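Long-range contacts in alpha-amylase (Eisenia fetida, PDB 6M4K), which probably hydrolyses internal alpha-1,4-glucosidic linkages in starch-like polysaccharides as a calcium-dependent glycoside hydrolase of family 13: residues 42-50 and 95-103; 131-139 and 170-181. All blocks are in the same frame, centred on the assembly; numbering follows the deposited sequence. Where two conformers were deposited one is given.

Interaction 1 (42-50 and 95-103); sequences YCGVQVSPP and GVYIYVDGV
Tyr99 lies along the backbone of the neighbouring strand. Its CG stands anti to its own carbonyl carbon (chi1 -48°). That turn carries the ring back alongside Val45 and Gly44, which it meets obliquely, with Tyr99 CD2 3.6 Å from Val45 O. The phenol oxygen ends near the sulfur of Cys43, with Tyr99 OH 3.8 Å from Cys43 SG. A side chain on Gly44 would run into this ring and into Tyr97 O. Cys43 itself is held by a disulfide to Cys12. A leucine in place of Tyr99 would probably leave Gly44 without the ring beside it and Cys43 SG without its neighbouring hydroxyl.

Strands 44-47 and 97-102 are neighbours in the closed eight-stranded parallel TIM barrel. The axes of these short segments run 24° from parallel. Five backbone hydrogen bonds join them, from Tyr97 N to Cys43 O at one end to Asp101 N to Val47 O at the other. The bond from Tyr99 N to Val45 O is nearly straight at its hydrogen (174°).

Val45, Val47, Ile98 and Val100 point to the face covered by helices 27-39 and 81-93. Val47 and Ile98 cross at about a right angle, with Val47 CG1 3.9 Å from Ile98 CG2. Further on, Pro50 CD presses on Val100 CG1 at 3.5 Å.

Gln46 and Tyr99 point to the other face. Gln46 OE1 accepts hydrogen bonds from Tyr234 and Arg341. A water accepts from Gln46 NE2 and donates to Asp101 OD2, its oxygen 2.6 Å from Asp101 OD2. The carboxylate of Asp101 also bonds Tyr67 and forms a salt bridge with Arg198. Pro49 lies alongside Asp101, pointing the same way, with Pro49 CD 3.7 Å from Asp101 CB.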
loop_
_atom_site.group_PDB
_atom_site.type_symbol
_atom_site.label_atom_id
_atom_site.label_comp_id
_atom_site.label_asym_id
_atom_site.label_seq_id
_atom_site.Cartn_x
_atom_site.Cartn_y
_atom_site.Cartn_z
ATOM N N TYR A 42 5.423 8.716 -10.325
ATOM C CA TYR A 42 4.690 7.623 -9.711
ATOM C C TYR A 42 3.763 7.004 -10.755
ATOM O O TYR A 42 3.296 7.684 -11.671
ATOM C CB TYR A 42 3.838 8.161 -8.565
ATOM C CG TYR A 42 4.592 8.531 -7.303
ATOM C CD1 TYR A 42 4.802 7.589 -6.308
ATOM C CD2 TYR A 42 5.059 9.823 -7.089
ATOM C CE1 TYR A 42 5.440 7.917 -5.115
ATOM C CE2 TYR A 42 5.712 10.163 -5.894
ATOM C CZ TYR A 42 5.895 9.197 -4.926
ATOM O OH TYR A 42 6.522 9.493 -3.729
ATOM N N CYS A 43 3.489 5.707 -10.608
ATOM C CA CYS A 43 2.693 5.003 -11.616
ATOM C C CYS A 43 1.192 5.029 -11.371
ATOM O O CYS A 43 0.423 4.935 -12.340
ATOM C CB CYS A 43 3.121 3.539 -11.688
ATOM S SG CYS A 43 2.060 2.459 -12.747
ATOM N N GLY A 44 0.742 5.101 -10.124
ATOM C CA GLY A 44 -0.679 4.929 -9.889
ATOM C C GLY A 44 -1.038 5.112 -8.431
ATOM O O GLY A 44 -0.174 5.294 -7.565
ATOM N N VAL A 45 -2.340 5.013 -8.175
ATOM C CA VAL A 45 -2.952 5.368 -6.895
ATOM C C VAL A 45 -3.927 4.278 -6.497
ATOM O O VAL A 45 -4.802 3.913 -7.288
ATOM C CB VAL A 45 -3.725 6.696 -7.000
ATOM C CG1 VAL A 45 -4.498 6.976 -5.706
ATOM C CG2 VAL A 45 -2.779 7.816 -7.309
ATOM N N GLN A 46 -3.803 3.781 -5.270
ATOM C CA GLN A 46 -4.846 2.958 -4.677
ATOM C C GLN A 46 -5.849 3.875 -3.989
ATOM O O GLN A 46 -5.467 4.695 -3.146
ATOM C CB GLN A 46 -4.245 2.017 -3.642
ATOM C CG GLN A 46 -5.234 1.061 -3.028
ATOM C CD GLN A 46 -4.602 0.232 -1.955
ATOM O OE1 GLN A 46 -3.597 -0.443 -2.199
ATOM N NE2 GLN A 46 -5.158 0.278 -0.746
ATOM N N VAL A 47 -7.122 3.744 -4.344
ATOM C CA VAL A 47 -8.182 4.601 -3.819
ATOM C C VAL A 47 -9.024 3.818 -2.820
ATOM O O VAL A 47 -9.213 2.602 -2.943
ATOM C CB VAL A 47 -9.053 5.184 -4.953
ATOM C CG1 VAL A 47 -8.203 5.968 -5.932
ATOM C CG2 VAL A 47 -9.869 4.092 -5.663
ATOM N N SER A 48 -9.562 4.540 -1.827
ATOM C CA SER A 48 -10.405 3.934 -0.805
ATOM C C SER A 48 -11.674 3.354 -1.438
ATOM O O SER A 48 -12.067 3.760 -2.538
ATOM C CB SER A 48 -10.778 4.993 0.239
ATOM O OG SER A 48 -9.681 5.274 1.099
ATOM N N PRO A 49 -12.339 2.407 -0.764
ATOM C CA PRO A 49 -13.511 1.740 -1.375
ATOM C C PRO A 49 -14.497 2.757 -1.919
ATOM O O PRO A 49 -14.948 3.648 -1.184
ATOM C CB PRO A 49 -14.097 0.924 -0.211
ATOM C CG PRO A 49 -12.877 0.571 0.616
ATOM C CD PRO A 49 -12.001 1.808 0.543
ATOM N N PRO A 50 -14.822 2.686 -3.214
ATOM C CA PRO A 50 -15.617 3.741 -3.850
ATOM C C PRO A 50 -17.087 3.381 -3.983
ATOM O O PRO A 50 -17.877 4.209 -4.452
ATOM C CB PRO A 50 -14.969 3.843 -5.234
ATOM C CG PRO A 50 -14.615 2.411 -5.525
ATOM C CD PRO A 50 -14.125 1.853 -4.215
ATOM N N GLY A 95 -1.397 9.392 -17.377
ATOM C CA GLY A 95 -0.562 8.228 -17.194
ATOM C C GLY A 95 -0.349 7.830 -15.749
ATOM O O GLY A 95 0.703 7.262 -15.417
ATOM N N VAL A 96 -1.314 8.126 -14.881
ATOM C CA VAL A 96 -1.289 7.728 -13.474
ATOM C C VAL A 96 -2.571 6.938 -13.246
ATOM O O VAL A 96 -3.672 7.489 -13.364
ATOM C CB VAL A 96 -1.204 8.941 -12.540
ATOM C CG1 VAL A 96 -1.236 8.487 -11.090
ATOM C CG2 VAL A 96 0.071 9.731 -12.818
ATOM N N TYR A 97 -2.441 5.650 -12.960
ATOM C CA TYR A 97 -3.587 4.751 -13.007
ATOM C C TYR A 97 -4.235 4.559 -11.636
ATOM O O TYR A 97 -3.692 4.954 -10.601
ATOM C CB TYR A 97 -3.188 3.437 -13.685
ATOM C CG TYR A 97 -2.649 3.730 -15.070
ATOM C CD1 TYR A 97 -3.399 4.472 -15.980
ATOM C CD2 TYR A 97 -1.370 3.350 -15.438
ATOM C CE1 TYR A 97 -2.909 4.789 -17.233
ATOM C CE2 TYR A 97 -0.870 3.656 -16.709
ATOM C CZ TYR A 97 -1.655 4.373 -17.586
ATOM O OH TYR A 97 -1.148 4.681 -18.832
ATOM N N ILE A 98 -5.421 3.950 -11.642
ATOM C CA ILE A 98 -6.294 3.872 -10.472
ATOM C C ILE A 98 -6.533 2.410 -10.125
ATOM O O ILE A 98 -7.024 1.636 -10.962
ATOM C CB ILE A 98 -7.631 4.590 -10.719
ATOM C CG1 ILE A 98 -7.406 6.068 -11.042
ATOM C CG2 ILE A 98 -8.569 4.428 -9.515
ATOM C CD1 ILE A 98 -6.783 6.887 -9.906
ATOM N N TYR A 99 -6.234 2.041 -8.880
ATOM C CA TYR A 99 -6.529 0.718 -8.346
ATOM C C TYR A 99 -7.576 0.867 -7.255
ATOM O O TYR A 99 -7.375 1.620 -6.292
ATOM C CB TYR A 99 -5.260 0.061 -7.801
ATOM C CG TYR A 99 -4.135 0.166 -8.795
ATOM C CD1 TYR A 99 -4.163 -0.551 -9.983
ATOM C CD2 TYR A 99 -3.095 1.063 -8.600
ATOM C CE1 TYR A 99 -3.148 -0.420 -10.923
ATOM C CE2 TYR A 99 -2.079 1.206 -9.533
ATOM C CZ TYR A 99 -2.116 0.460 -10.691
ATOM O OH TYR A 99 -1.105 0.603 -11.618
ATOM N N VAL A 100 -8.682 0.175 -7.407
ATOM C CA VAL A 100 -9.801 0.288 -6.487
ATOM C C VAL A 100 -9.636 -0.704 -5.345
ATOM O O VAL A 100 -9.375 -1.885 -5.565
ATOM C CB VAL A 100 -11.122 0.070 -7.236
ATOM C CG1 VAL A 100 -12.250 -0.290 -6.273
ATOM C CG2 VAL A 100 -11.470 1.321 -8.038
ATOM N N ASP A 101 -9.827 -0.225 -4.116
ATOM C CA ASP A 101 -9.926 -1.081 -2.936
ATOM C C ASP A 101 -11.284 -1.783 -2.994
ATOM O O ASP A 101 -12.334 -1.182 -2.733
ATOM C CB ASP A 101 -9.782 -0.193 -1.704
ATOM C CG ASP A 101 -9.491 -0.948 -0.430
ATOM O OD1 ASP A 101 -9.868 -2.121 -0.301
ATOM O OD2 ASP A 101 -8.902 -0.314 0.488
ATOM N N GLY A 102 -11.271 -3.059 -3.390
ATOM C CA GLY A 102 -12.479 -3.801 -3.672
ATOM C C GLY A 102 -12.807 -4.713 -2.510
ATOM O O GLY A 102 -11.988 -5.546 -2.116
ATOM N N VAL A 103 -14.008 -4.549 -1.958
ATOM C CA VAL A 103 -14.405 -5.224 -0.728
ATOM C C VAL A 103 -15.465 -6.255 -1.100
ATOM O O VAL A 103 -16.647 -5.915 -1.244
ATOM C CB VAL A 103 -14.914 -4.227 0.321
ATOM C CG1 VAL A 103 -15.210 -4.947 1.619
ATOM C CG2 VAL A 103 -13.872 -3.124 0.534
HETATM O O HOH W 1 2.118 4.945 -15.066
HETATM O O HOH W 2 -7.579 1.789 -0.320
#

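Interaction 2 (131-139 and 170-181); sequences VPYGPNDFH and DLDGSANYVRDV. With CA (calcium ion), chain B; SO4 (sulfate ion), chain H.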
loop_
_atom_site.group_PDB
_atom_site.type_symbol
_atom_site.label_atom_id
_atom_site.label_comp_id
_atom_site.label_asym_id
_atom_site.label_seq_id
_atom_site.Cartn_x
_atom_site.Cartn_y
_atom_site.Cartn_z
ATOM N N VAL A 131 -28.458 -4.222 -3.888
ATOM C CA VAL A 131 -27.664 -5.148 -4.696
ATOM C C VAL A 131 -28.495 -5.861 -5.784
ATOM O O VAL A 131 -28.221 -5.669 -6.967
ATOM C CB VAL A 131 -26.797 -6.085 -3.821
ATOM C CG1 VAL A 131 -26.092 -7.108 -4.679
ATOM C CG2 VAL A 131 -25.799 -5.279 -2.994
ATOM N N PRO A 132 -29.518 -6.663 -5.409
ATOM C CA PRO A 132 -29.974 -7.086 -4.080
ATOM C C PRO A 132 -29.301 -8.383 -3.600
ATOM O O PRO A 132 -29.007 -9.283 -4.410
ATOM C CB PRO A 132 -31.470 -7.328 -4.300
ATOM C CG PRO A 132 -31.530 -7.869 -5.695
ATOM C CD PRO A 132 -30.445 -7.130 -6.466
ATOM N N TYR A 133 -29.077 -8.471 -2.288
ATOM C CA TYR A 133 -28.698 -9.705 -1.615
ATOM C C TYR A 133 -29.705 -9.989 -0.510
ATOM O O TYR A 133 -30.220 -9.058 0.121
ATOM C CB TYR A 133 -27.352 -9.568 -0.905
ATOM C CG TYR A 133 -26.077 -9.568 -1.736
ATOM C CD1 TYR A 133 -25.883 -10.467 -2.780
ATOM C CD2 TYR A 133 -25.035 -8.700 -1.409
ATOM C CE1 TYR A 133 -24.684 -10.480 -3.502
ATOM C CE2 TYR A 133 -23.838 -8.705 -2.114
ATOM C CZ TYR A 133 -23.674 -9.601 -3.154
ATOM O OH TYR A 133 -22.489 -9.623 -3.857
ATOM N N GLY A 134 -29.938 -11.281 -0.254
ATOM C CA GLY A 134 -30.691 -11.746 0.892
ATOM C C GLY A 134 -29.951 -12.877 1.582
ATOM O O GLY A 134 -28.812 -13.187 1.226
ATOM N N PRO A 135 -30.585 -13.525 2.568
ATOM C CA PRO A 135 -29.902 -14.576 3.344
ATOM C C PRO A 135 -29.288 -15.696 2.527
ATOM O O PRO A 135 -28.251 -16.231 2.942
ATOM C CB PRO A 135 -31.016 -15.098 4.266
ATOM C CG PRO A 135 -31.869 -13.899 4.487
ATOM C CD PRO A 135 -31.885 -13.163 3.162
ATOM N N ASN A 136 -29.882 -16.072 1.386
ATOM C CA ASN A 136 -29.334 -17.170 0.592
ATOM C C ASN A 136 -27.976 -16.831 0.005
ATOM O O ASN A 136 -27.267 -17.730 -0.458
ATOM C CB ASN A 136 -30.276 -17.542 -0.558
ATOM C CG ASN A 136 -31.587 -18.115 -0.077
ATOM O OD1 ASN A 136 -31.646 -18.750 0.968
ATOM N ND2 ASN A 136 -32.652 -17.878 -0.835
ATOM N N ASP A 137 -27.607 -15.557 0.005
ATOM C CA ASP A 137 -26.347 -15.113 -0.566
ATOM C C ASP A 137 -25.213 -15.078 0.441
ATOM O O ASP A 137 -24.097 -14.693 0.075
ATOM C CB ASP A 137 -26.548 -13.740 -1.205
ATOM C CG ASP A 137 -27.615 -13.773 -2.271
ATOM O OD1 ASP A 137 -27.534 -14.680 -3.134
ATOM O OD2 ASP A 137 -28.533 -12.934 -2.238
ATOM N N PHE A 138 -25.454 -15.503 1.677
ATOM C CA PHE A 138 -24.471 -15.436 2.745
ATOM C C PHE A 138 -24.212 -16.816 3.318
ATOM O O PHE A 138 -25.075 -17.705 3.275
ATOM C CB PHE A 138 -24.948 -14.526 3.886
ATOM C CG PHE A 138 -25.039 -13.086 3.499
ATOM C CD1 PHE A 138 -26.173 -12.590 2.870
ATOM C CD2 PHE A 138 -23.967 -12.234 3.729
ATOM C CE1 PHE A 138 -26.240 -11.263 2.488
ATOM C CE2 PHE A 138 -24.019 -10.914 3.362
ATOM C CZ PHE A 138 -25.151 -10.416 2.735
ATOM N N HIS A 139 -23.009 -16.985 3.854
ATOM C CA HIS A 139 -22.762 -18.065 4.787
ATOM C C HIS A 139 -23.556 -17.821 6.070
ATOM O O HIS A 139 -23.828 -16.682 6.453
ATOM C CB HIS A 139 -21.269 -18.138 5.088
ATOM C CG HIS A 139 -20.438 -18.531 3.905
ATOM N ND1 HIS A 139 -19.277 -17.870 3.557
ATOM C CD2 HIS A 139 -20.594 -19.519 2.994
ATOM C CE1 HIS A 139 -18.755 -18.434 2.483
ATOM N NE2 HIS A 139 -19.531 -19.443 2.125
ATOM N N ASP A 170 -20.918 -12.604 6.041
ATOM C CA ASP A 170 -19.938 -13.203 5.144
ATOM C C ASP A 170 -20.624 -13.711 3.883
ATOM O O ASP A 170 -21.469 -14.609 3.954
ATOM C CB ASP A 170 -19.227 -14.343 5.863
ATOM C CG ASP A 170 -17.943 -14.730 5.179
ATOM O OD1 ASP A 170 -17.000 -13.903 5.198
ATOM O OD2 ASP A 170 -17.847 -15.845 4.621
ATOM N N LEU A 171 -20.253 -13.159 2.731
ATOM C CA LEU A 171 -20.899 -13.545 1.482
ATOM C C LEU A 171 -20.514 -14.960 1.065
ATOM O O LEU A 171 -19.400 -15.427 1.308
ATOM C CB LEU A 171 -20.555 -12.557 0.368
ATOM C CG LEU A 171 -21.317 -11.234 0.459
ATOM C CD1 LEU A 171 -20.645 -10.162 -0.406
ATOM C CD2 LEU A 171 -22.788 -11.426 0.081
ATOM N N ASP A 172 -21.455 -15.647 0.417
ATOM C CA ASP A 172 -21.194 -16.983 -0.120
ATOM C C ASP A 172 -20.569 -16.831 -1.502
ATOM O O ASP A 172 -21.252 -16.799 -2.525
ATOM C CB ASP A 172 -22.469 -17.818 -0.153
ATOM C CG ASP A 172 -22.230 -19.211 -0.690
ATOM O OD1 ASP A 172 -21.051 -19.579 -0.873
ATOM O OD2 ASP A 172 -23.219 -19.945 -0.908
ATOM N N GLY A 173 -19.237 -16.750 -1.530
ATOM C CA GLY A 173 -18.522 -16.598 -2.779
ATOM C C GLY A 173 -18.578 -17.801 -3.698
ATOM O O GLY A 173 -18.108 -17.702 -4.838
ATOM N N SER A 174 -19.129 -18.926 -3.230
ATOM C CA SER A 174 -19.319 -20.081 -4.102
ATOM C C SER A 174 -20.592 -19.981 -4.932
ATOM O O SER A 174 -20.759 -20.756 -5.884
ATOM C CB SER A 174 -19.351 -21.372 -3.278
ATOM O OG SER A 174 -20.606 -21.547 -2.647
ATOM N N ALA A 175 -21.481 -19.050 -4.599
ATOM C CA ALA A 175 -22.763 -18.932 -5.282
ATOM C C ALA A 175 -22.602 -18.223 -6.622
ATOM O O ALA A 175 -21.951 -17.175 -6.710
ATOM C CB ALA A 175 -23.753 -18.166 -4.408
ATOM N N ASN A 176 -23.216 -18.792 -7.664
ATOM C CA ASN A 176 -23.138 -18.184 -8.987
ATOM C C ASN A 176 -23.638 -16.745 -8.966
ATOM O O ASN A 176 -23.070 -15.875 -9.634
ATOM C CB ASN A 176 -23.937 -19.009 -9.998
ATOM C CG ASN A 176 -23.227 -20.285 -10.399
ATOM O OD1 ASN A 176 -22.046 -20.471 -10.109
ATOM N ND2 ASN A 176 -23.943 -21.168 -11.084
ATOM N N TYR A 177 -24.705 -16.477 -8.213
ATOM C CA TYR A 177 -25.258 -15.130 -8.191
ATOM C C TYR A 177 -24.282 -14.133 -7.575
ATOM O O TYR A 177 -24.089 -13.037 -8.113
ATOM C CB TYR A 177 -26.582 -15.132 -7.436
ATOM C CG TYR A 177 -27.184 -13.763 -7.312
ATOM C CD1 TYR A 177 -27.811 -13.166 -8.389
ATOM C CD2 TYR A 177 -27.113 -13.057 -6.120
ATOM C CE1 TYR A 177 -28.359 -11.910 -8.285
ATOM C CE2 TYR A 177 -27.652 -11.799 -6.008
ATOM C CZ TYR A 177 -28.278 -11.231 -7.092
ATOM O OH TYR A 177 -28.832 -9.973 -6.990
ATOM N N VAL A 178 -23.653 -14.496 -6.456
ATOM C CA VAL A 178 -22.680 -13.605 -5.824
ATOM C C VAL A 178 -21.511 -13.347 -6.765
ATOM O O VAL A 178 -21.072 -12.202 -6.938
ATOM C CB VAL A 178 -22.233 -14.174 -4.466
ATOM C CG1 VAL A 178 -21.079 -13.356 -3.898
ATOM C CG2 VAL A 178 -23.409 -14.183 -3.485
ATOM N N ARG A 179 -21.015 -14.398 -7.418
ATOM C CA ARG A 179 -19.914 -14.233 -8.365
ATOM C C ARG A 179 -20.298 -13.301 -9.503
ATOM O O ARG A 179 -19.496 -12.452 -9.918
ATOM C CB ARG A 179 -19.488 -15.592 -8.920
ATOM C CG ARG A 179 -18.956 -16.519 -7.864
ATOM C CD ARG A 179 -18.817 -17.941 -8.384
ATOM N NE ARG A 179 -18.070 -18.783 -7.458
ATOM C CZ ARG A 179 -17.683 -20.023 -7.737
ATOM N NH1 ARG A 179 -17.984 -20.556 -8.917
ATOM N NH2 ARG A 179 -16.992 -20.720 -6.848
ATOM N N ASP A 180 -21.523 -13.445 -10.024
ATOM C CA ASP A 180 -21.975 -12.596 -11.119
ATOM C C ASP A 180 -22.100 -11.145 -10.675
ATOM O O ASP A 180 -21.715 -10.226 -11.407
ATOM C CB ASP A 180 -23.332 -13.086 -11.635
ATOM C CG ASP A 180 -23.234 -14.366 -12.450
ATOM O OD1 ASP A 180 -22.120 -14.767 -12.845
ATOM O OD2 ASP A 180 -24.302 -14.961 -12.711
ATOM N N VAL A 181 -22.677 -10.924 -9.492
ATOM C CA VAL A 181 -22.884 -9.569 -8.986
ATOM C C VAL A 181 -21.552 -8.872 -8.743
ATOM O O VAL A 181 -21.369 -7.698 -9.102
ATOM C CB VAL A 181 -23.739 -9.620 -7.709
ATOM C CG1 VAL A 181 -23.612 -8.331 -6.932
ATOM C CG2 VAL A 181 -25.200 -9.892 -8.070
HETATM CA CA CA B . -15.536 -15.321 3.745
HETATM S S SO4 H . -16.417 -23.900 -8.686
HETATM O O1 SO4 H . -16.559 -25.349 -8.806
HETATM O O2 SO4 H . -15.023 -23.526 -8.902
HETATM O O3 SO4 H . -16.834 -23.485 -7.352
HETATM O O4 SO4 H . -17.259 -23.243 -9.685
HETATM O O HOH W 3 -22.182 -14.681 7.699
HETATM O O HOH W 4 -17.798 -19.762 -0.311
HETATM O O HOH W 5 -17.021 -14.408 1.963
HETATM O O HOH W 6 -14.671 -15.250 6.164
HETATM O O HOH W 7 -15.785 -17.061 1.945
#
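The calcium site of the amylase sits at one end of this contact, where His139 meets Asp170. Both carboxylate oxygens of Asp170 bind the calcium ion, each at 2.5 Å. Asn105, Arg161 and His204 and three waters complete the site. Asp170 OD2 also accepts from His139 ND1 at 2.7 Å, on its anti lone pair and in the plane of the imidazole. His139 is thus a second-shell residue and probably helps to hold the turn of the carboxylate. Asp172 CA lies over one face of the same imidazole.

The two loops are bridged at Phe138 and Leu171, in the long excursion from the barrel known in alpha-amylases as domain B. Asp172 N bonds Asp137 O, and His139 N bonds Asp170 O. Leu171 CD2 sits in the corner between two rings. It makes CH-pi contacts with the faces of Tyr133 and Phe138, 3.8 Å from either centroid. Val131 CG1 covers the opposite face of Tyr133.

Beyond it, helix 176-192 closes on the loop. Tyr177 CG points anti to its backbone N (chi1 177°), which sends the phenol out to the loop. There Tyr177 OH donates to Pro132 O at 2.7 Å, in the carbonyl plane.

Along the chain the two contacts follow one another, and both lie in the family 13 catalytic part. Their centres are 25 Å apart, and their nearest atoms are about 6 Å apart without touching. Interaction 1 is buried barrel core, pairing strands 44-47 and 97-102. Interaction 2 lies further out and is partly buried. It joins the loop before helix 157-162 to the start of helix 176-192, which leads on to barrel strand 196-199. Calcium links the two regions. It joins the barrel, through Asn105 just after strand 97-102 and His204 after strand 196-199, to the domain B excursion that carries Arg161 and Asp170.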